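Local coordinates for caltubin, EF-hand (Lymnaea stagnalis, PDB 6VAN), which probably works as a calcium-binding protein of the EF-hand family, its loops holding strontium ions in this crystal, at residues 11-25 against 57-70. Sequence-based numbering, arbitrary orientation.
Sequences RFIRWLDHDNDGQST and NGAIDFVPEYVHDM. With SR (strontium ion), chain D; SR (strontium ion), chain C.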
loop_
_atom_site.group_PDB
_atom_site.type_symbol
_atom_site.label_atom_id
_atom_site.label_comp_id
_atom_site.label_asym_id
_atom_site.label_seq_id
_atom_site.Cartn_x
_atom_site.Cartn_y
_atom_site.Cartn_z
ATOM N N ARG A 11 4.727 -5.307 12.371
ATOM C CA ARG A 11 4.523 -4.547 11.108
ATOM C C ARG A 11 3.845 -3.215 11.391
ATOM O O ARG A 11 4.228 -2.205 10.752
ATOM C CB ARG A 11 3.586 -5.294 10.166
ATOM C CG ARG A 11 4.241 -6.367 9.323
ATOM C CD ARG A 11 3.373 -6.508 8.097
ATOM N NE ARG A 11 2.500 -7.665 8.078
ATOM C CZ ARG A 11 1.319 -7.699 7.461
ATOM N NH1 ARG A 11 0.595 -8.807 7.473
ATOM N NH2 ARG A 11 0.859 -6.626 6.838
ATOM N N PHE A 12 2.816 -3.226 12.233
ATOM C CA PHE A 12 2.027 -2.031 12.607
ATOM C C PHE A 12 2.973 -1.031 13.270
ATOM O O PHE A 12 2.944 0.149 12.874
ATOM C CB PHE A 12 0.840 -2.395 13.503
ATOM C CG PHE A 12 -0.133 -1.263 13.737
ATOM C CD1 PHE A 12 -1.056 -0.906 12.768
ATOM C CD2 PHE A 12 -0.127 -0.552 14.929
ATOM C CE1 PHE A 12 -1.956 0.128 12.985
ATOM C CE2 PHE A 12 -1.019 0.487 15.138
ATOM C CZ PHE A 12 -1.939 0.821 14.175
ATOM N N ILE A 13 3.789 -1.486 14.212
ATOM C CA ILE A 13 4.819 -0.644 14.902
ATOM C C ILE A 13 5.761 -0.054 13.851
ATOM O O ILE A 13 5.870 1.190 13.786
ATOM C CB ILE A 13 5.583 -1.456 15.958
ATOM C CG1 ILE A 13 4.714 -1.705 17.186
ATOM C CG2 ILE A 13 6.901 -0.772 16.317
ATOM C CD1 ILE A 13 5.226 -2.802 18.085
ATOM N N ARG A 14 6.383 -0.907 13.040
ATOM C CA ARG A 14 7.503 -0.529 12.136
ATOM C C ARG A 14 7.045 0.434 11.024
ATOM O O ARG A 14 7.903 1.227 10.565
ATOM C CB ARG A 14 8.151 -1.789 11.557
ATOM C CG ARG A 14 9.394 -1.529 10.712
ATOM C CD ARG A 14 9.151 -1.681 9.218
ATOM N NE ARG A 14 8.325 -2.848 8.946
ATOM C CZ ARG A 14 8.730 -4.117 9.030
ATOM N NH1 ARG A 14 9.980 -4.409 9.357
ATOM N NH2 ARG A 14 7.871 -5.096 8.786
ATOM N N TRP A 15 5.769 0.360 10.604
ATOM C CA TRP A 15 5.181 1.151 9.480
ATOM C C TRP A 15 4.379 2.352 10.000
ATOM O O TRP A 15 4.647 3.467 9.522
ATOM C CB TRP A 15 4.282 0.284 8.586
ATOM C CG TRP A 15 5.000 -0.666 7.677
ATOM C CD1 TRP A 15 4.550 -1.881 7.252
ATOM C CD2 TRP A 15 6.298 -0.487 7.077
ATOM N NE1 TRP A 15 5.473 -2.471 6.432
ATOM C CE2 TRP A 15 6.556 -1.641 6.305
ATOM C CE3 TRP A 15 7.263 0.526 7.116
ATOM C CZ2 TRP A 15 7.738 -1.807 5.585
ATOM C CZ3 TRP A 15 8.432 0.359 6.408
ATOM C CH2 TRP A 15 8.663 -0.792 5.650
ATOM N N LEU A 16 3.409 2.114 10.897
ATOM C CA LEU A 16 2.267 3.033 11.167
ATOM C C LEU A 16 2.274 3.626 12.587
ATOM O O LEU A 16 1.648 4.669 12.759
ATOM C CB LEU A 16 0.964 2.257 10.935
ATOM C CG LEU A 16 0.641 1.917 9.482
ATOM C CD1 LEU A 16 -0.635 1.099 9.396
ATOM C CD2 LEU A 16 0.512 3.179 8.634
ATOM N N ASP A 17 2.875 2.966 13.567
ATOM C CA ASP A 17 2.732 3.356 14.997
ATOM C C ASP A 17 4.057 3.133 15.715
ATOM O O ASP A 17 4.143 2.202 16.550
ATOM C CB ASP A 17 1.572 2.597 15.651
ATOM C CG ASP A 17 1.313 2.949 17.114
ATOM O OD1 ASP A 17 1.650 4.099 17.524
ATOM O OD2 ASP A 17 0.772 2.094 17.841
ATOM N N HIS A 18 5.065 3.954 15.399
ATOM C CA HIS A 18 6.454 3.773 15.887
ATOM C C HIS A 18 6.499 3.752 17.428
ATOM O O HIS A 18 7.419 3.102 17.960
ATOM C CB HIS A 18 7.385 4.845 15.298
ATOM C CG HIS A 18 7.497 4.804 13.808
ATOM N ND1 HIS A 18 7.621 5.955 13.037
ATOM C CD2 HIS A 18 7.507 3.768 12.942
ATOM C CE1 HIS A 18 7.699 5.618 11.761
ATOM N NE2 HIS A 18 7.631 4.279 11.676
ATOM N N ASP A 19 5.541 4.421 18.094
ATOM C CA ASP A 19 5.468 4.620 19.569
ATOM C C ASP A 19 4.674 3.492 20.245
ATOM O O ASP A 19 4.618 3.465 21.492
ATOM C CB ASP A 19 4.864 5.988 19.902
ATOM C CG ASP A 19 5.717 7.135 19.415
ATOM O OD1 ASP A 19 6.930 7.122 19.739
ATOM O OD2 ASP A 19 5.182 8.010 18.712
ATOM N N ASN A 20 4.097 2.587 19.454
ATOM C CA ASN A 20 3.301 1.446 19.972
ATOM C C ASN A 20 2.251 1.951 20.974
ATOM O O ASN A 20 2.092 1.311 22.002
ATOM C CB ASN A 20 4.189 0.386 20.633
ATOM C CG ASN A 20 3.409 -0.866 20.981
ATOM O OD1 ASN A 20 2.524 -1.252 20.221
ATOM N ND2 ASN A 20 3.710 -1.486 22.113
ATOM N N ASP A 21 1.526 3.029 20.678
ATOM C CA ASP A 21 0.437 3.522 21.567
ATOM C C ASP A 21 -0.894 2.875 21.152
ATOM O O ASP A 21 -1.895 3.085 21.849
ATOM C CB ASP A 21 0.383 5.059 21.601
ATOM C CG ASP A 21 0.273 5.707 20.237
ATOM O OD1 ASP A 21 -0.641 5.309 19.468
ATOM O OD2 ASP A 21 1.139 6.595 19.923
ATOM N N GLY A 22 -0.900 2.128 20.041
ATOM C CA GLY A 22 -2.071 1.375 19.548
ATOM C C GLY A 22 -2.802 2.101 18.428
ATOM O O GLY A 22 -3.732 1.512 17.848
ATOM N N GLN A 23 -2.433 3.356 18.145
ATOM C CA GLN A 23 -3.075 4.200 17.109
ATOM C C GLN A 23 -2.037 4.692 16.094
ATOM O O GLN A 23 -0.876 5.041 16.503
ATOM C CB GLN A 23 -3.742 5.426 17.740
ATOM C CG GLN A 23 -4.846 5.087 18.730
ATOM C CD GLN A 23 -5.851 6.206 18.837
ATOM O OE1 GLN A 23 -5.508 7.380 18.785
ATOM N NE2 GLN A 23 -7.116 5.843 18.981
ATOM N N SER A 24 -2.433 4.704 14.823
ATOM C CA SER A 24 -1.727 5.417 13.736
ATOM C C SER A 24 -2.548 6.658 13.410
ATOM O O SER A 24 -3.653 6.546 12.851
ATOM C CB SER A 24 -1.480 4.546 12.543
ATOM O OG SER A 24 -0.526 5.157 11.680
ATOM N N THR A 25 -2.055 7.798 13.918
ATOM C CA THR A 25 -2.646 9.131 13.713
ATOM C C THR A 25 -2.152 9.681 12.375
ATOM O O THR A 25 -1.238 9.079 11.773
ATOM C CB THR A 25 -2.302 10.083 14.869
ATOM O OG1 THR A 25 -0.887 10.255 14.918
ATOM C CG2 THR A 25 -2.786 9.574 16.210
ATOM N N ASN A 57 -12.718 7.559 15.011
ATOM C CA ASN A 57 -11.873 8.383 15.919
ATOM C C ASN A 57 -10.746 9.079 15.127
ATOM O O ASN A 57 -9.818 9.612 15.761
ATOM C CB ASN A 57 -11.344 7.552 17.096
ATOM C CG ASN A 57 -10.316 6.528 16.685
ATOM O OD1 ASN A 57 -10.159 6.252 15.478
ATOM N ND2 ASN A 57 -9.591 5.973 17.645
ATOM N N GLY A 58 -10.786 9.003 13.786
ATOM C CA GLY A 58 -9.847 9.677 12.867
ATOM C C GLY A 58 -8.464 9.040 12.839
ATOM O O GLY A 58 -7.555 9.632 12.256
ATOM N N ALA A 59 -8.303 7.843 13.415
ATOM C CA ALA A 59 -7.009 7.146 13.547
ATOM C C ALA A 59 -7.205 5.674 13.170
ATOM O O ALA A 59 -8.368 5.193 13.228
ATOM C CB ALA A 59 -6.481 7.278 14.946
ATOM N N ILE A 60 -6.140 5.012 12.732
ATOM C CA ILE A 60 -6.189 3.534 12.534
ATOM C C ILE A 60 -5.767 2.894 13.854
ATOM O O ILE A 60 -4.642 3.093 14.267
ATOM C CB ILE A 60 -5.305 3.044 11.370
ATOM C CG1 ILE A 60 -5.665 3.731 10.041
ATOM C CG2 ILE A 60 -5.387 1.524 11.263
ATOM C CD1 ILE A 60 -4.703 3.456 8.915
ATOM N N ASP A 61 -6.686 2.147 14.470
ATOM C CA ASP A 61 -6.454 1.464 15.755
ATOM C C ASP A 61 -5.943 0.058 15.444
ATOM O O ASP A 61 -6.600 -0.627 14.659
ATOM C CB ASP A 61 -7.742 1.486 16.555
ATOM C CG ASP A 61 -8.190 2.912 16.829
ATOM O OD1 ASP A 61 -7.550 3.555 17.676
ATOM O OD2 ASP A 61 -9.198 3.311 16.263
ATOM N N PHE A 62 -4.836 -0.368 16.039
ATOM C CA PHE A 62 -4.357 -1.758 15.846
ATOM C C PHE A 62 -5.516 -2.710 16.151
ATOM O O PHE A 62 -5.825 -3.566 15.347
ATOM C CB PHE A 62 -3.138 -2.082 16.697
ATOM C CG PHE A 62 -2.675 -3.495 16.496
ATOM C CD1 PHE A 62 -2.035 -3.862 15.323
ATOM C CD2 PHE A 62 -2.943 -4.473 17.434
ATOM C CE1 PHE A 62 -1.657 -5.180 15.110
ATOM C CE2 PHE A 62 -2.561 -5.792 17.216
ATOM C CZ PHE A 62 -1.903 -6.132 16.065
ATOM N N VAL A 63 -6.166 -2.523 17.295
ATOM C CA VAL A 63 -7.413 -3.265 17.606
ATOM C C VAL A 63 -8.545 -2.258 17.773
ATOM O O VAL A 63 -8.376 -1.259 18.477
ATOM C CB VAL A 63 -7.228 -4.210 18.810
ATOM C CG1 VAL A 63 -6.497 -5.463 18.384
ATOM C CG2 VAL A 63 -6.500 -3.567 19.957
ATOM N N PRO A 64 -9.722 -2.484 17.151
ATOM C CA PRO A 64 -9.997 -3.678 16.333
ATOM C C PRO A 64 -9.617 -3.601 14.844
ATOM O O PRO A 64 -9.669 -4.610 14.175
ATOM C CB PRO A 64 -11.523 -3.755 16.369
ATOM C CG PRO A 64 -11.945 -2.309 16.434
ATOM C CD PRO A 64 -10.913 -1.648 17.318
ATOM N N GLU A 65 -9.263 -2.401 14.353
ATOM C CA GLU A 65 -9.327 -2.055 12.905
ATOM C C GLU A 65 -8.236 -2.766 12.113
ATOM O O GLU A 65 -8.588 -3.412 11.096
ATOM C CB GLU A 65 -9.246 -0.538 12.730
ATOM C CG GLU A 65 -10.441 0.139 13.351
ATOM C CD GLU A 65 -10.392 1.637 13.514
ATOM O OE1 GLU A 65 -9.317 2.218 13.366
ATOM O OE2 GLU A 65 -11.460 2.193 13.795
ATOM N N TYR A 66 -6.978 -2.654 12.498
ATOM C CA TYR A 66 -5.877 -3.262 11.716
ATOM C C TYR A 66 -6.032 -4.780 11.780
ATOM O O TYR A 66 -5.903 -5.429 10.731
ATOM C CB TYR A 66 -4.510 -2.793 12.208
ATOM C CG TYR A 66 -3.348 -3.130 11.308
ATOM C CD1 TYR A 66 -3.111 -2.414 10.144
ATOM C CD2 TYR A 66 -2.438 -4.110 11.648
ATOM C CE1 TYR A 66 -2.021 -2.694 9.327
ATOM C CE2 TYR A 66 -1.345 -4.398 10.852
ATOM C CZ TYR A 66 -1.136 -3.696 9.684
ATOM O OH TYR A 66 -0.053 -4.009 8.894
ATOM N N VAL A 67 -6.334 -5.344 12.938
ATOM C CA VAL A 67 -6.445 -6.822 13.062
ATOM C C VAL A 67 -7.624 -7.290 12.216
ATOM O O VAL A 67 -7.463 -8.289 11.469
ATOM C CB VAL A 67 -6.563 -7.271 14.525
ATOM C CG1 VAL A 67 -6.911 -8.746 14.615
ATOM C CG2 VAL A 67 -5.292 -6.981 15.288
ATOM N N HIS A 68 -8.767 -6.611 12.286
ATOM C CA HIS A 68 -9.983 -6.997 11.521
ATOM C C HIS A 68 -9.633 -7.033 10.031
ATOM O O HIS A 68 -9.908 -8.062 9.379
ATOM C CB HIS A 68 -11.166 -6.066 11.816
ATOM C CG HIS A 68 -12.370 -6.419 11.014
ATOM N ND1 HIS A 68 -13.205 -7.461 11.365
ATOM C CD2 HIS A 68 -12.847 -5.919 9.855
ATOM C CE1 HIS A 68 -14.166 -7.576 10.464
ATOM N NE2 HIS A 68 -13.974 -6.635 9.536
ATOM N N ASP A 69 -8.994 -5.977 9.537
ATOM C CA ASP A 69 -8.660 -5.778 8.102
ATOM C C ASP A 69 -7.694 -6.859 7.629
ATOM O O ASP A 69 -7.836 -7.373 6.524
ATOM C CB ASP A 69 -8.033 -4.408 7.859
HETATM N N MSE A 70 -6.688 -7.159 8.455
HETATM C CA MSE A 70 -5.594 -8.035 8.058
HETATM C C MSE A 70 -5.871 -9.495 8.405
HETATM O O MSE A 70 -5.238 -10.365 7.820
HETATM C CB MSE A 70 -4.289 -7.602 8.733
HETATM C CG MSE A 70 -3.841 -6.235 8.344
HETATM SE SE MSE A 70 -3.173 -6.294 6.527
HETATM C CE MSE A 70 -3.236 -4.436 5.917
HETATM SR SR SR D . -10.241 4.242 14.377
HETATM SR SR SR C . 0.670 6.554 17.442
HETATM O O HOH W 1 -5.374 -0.494 19.297
HETATM O O HOH W 2 -6.205 2.268 19.681
HETATM O O HOH W 3 -1.105 8.209 18.492
#
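Ser24 and Ile60 pair backbone to backbone where the two loops of an EF-hand pair lie side by side, the short antiparallel link usual between such hands. Ser24 N gives to Ile60 O at 2.8 Å and Ile60 N returns the bond to Ser24 O. Next along, Phe62 N, at the start of helix 62-70, reaches Gly22 O.

Beside this link Phe12 packs against both Phe62 and Tyr66, an aromatic cluster. Phe12 turns its ring toward helix 62-70 because chi1 is -171°, CG opposite the backbone N. Phe62 CB sits over one ring face, 3.9 Å from the centroid, a CH-pi contact, while Leu16 CB lies over the rim of the opposite face. Phe12 CD1 in turn presses over the centre of the Tyr66 ring, 3.5 Å from CG, with the two planes 54° apart; Met70 CG backs the other side of Tyr66.

Each loop carries its own strontium: Asp17, Asp21 and Gln23 O hold one, with Glu28 and a water; Asn57, Ala59 O, Asp61 and Glu65 hold the other, with Asp53 and Asn55. The Gln23 side chain runs alongside Asp61, stretched out past CG, and NE2 meets the syn lone pair of Asp61 OD1 in a short (2.7 Å) but bent bond, OD1 tilted from the Gln23 amide plane; Asn57 ND2 gives that same oxygen a second bond, with OD1 close to the Asn57 amide plane.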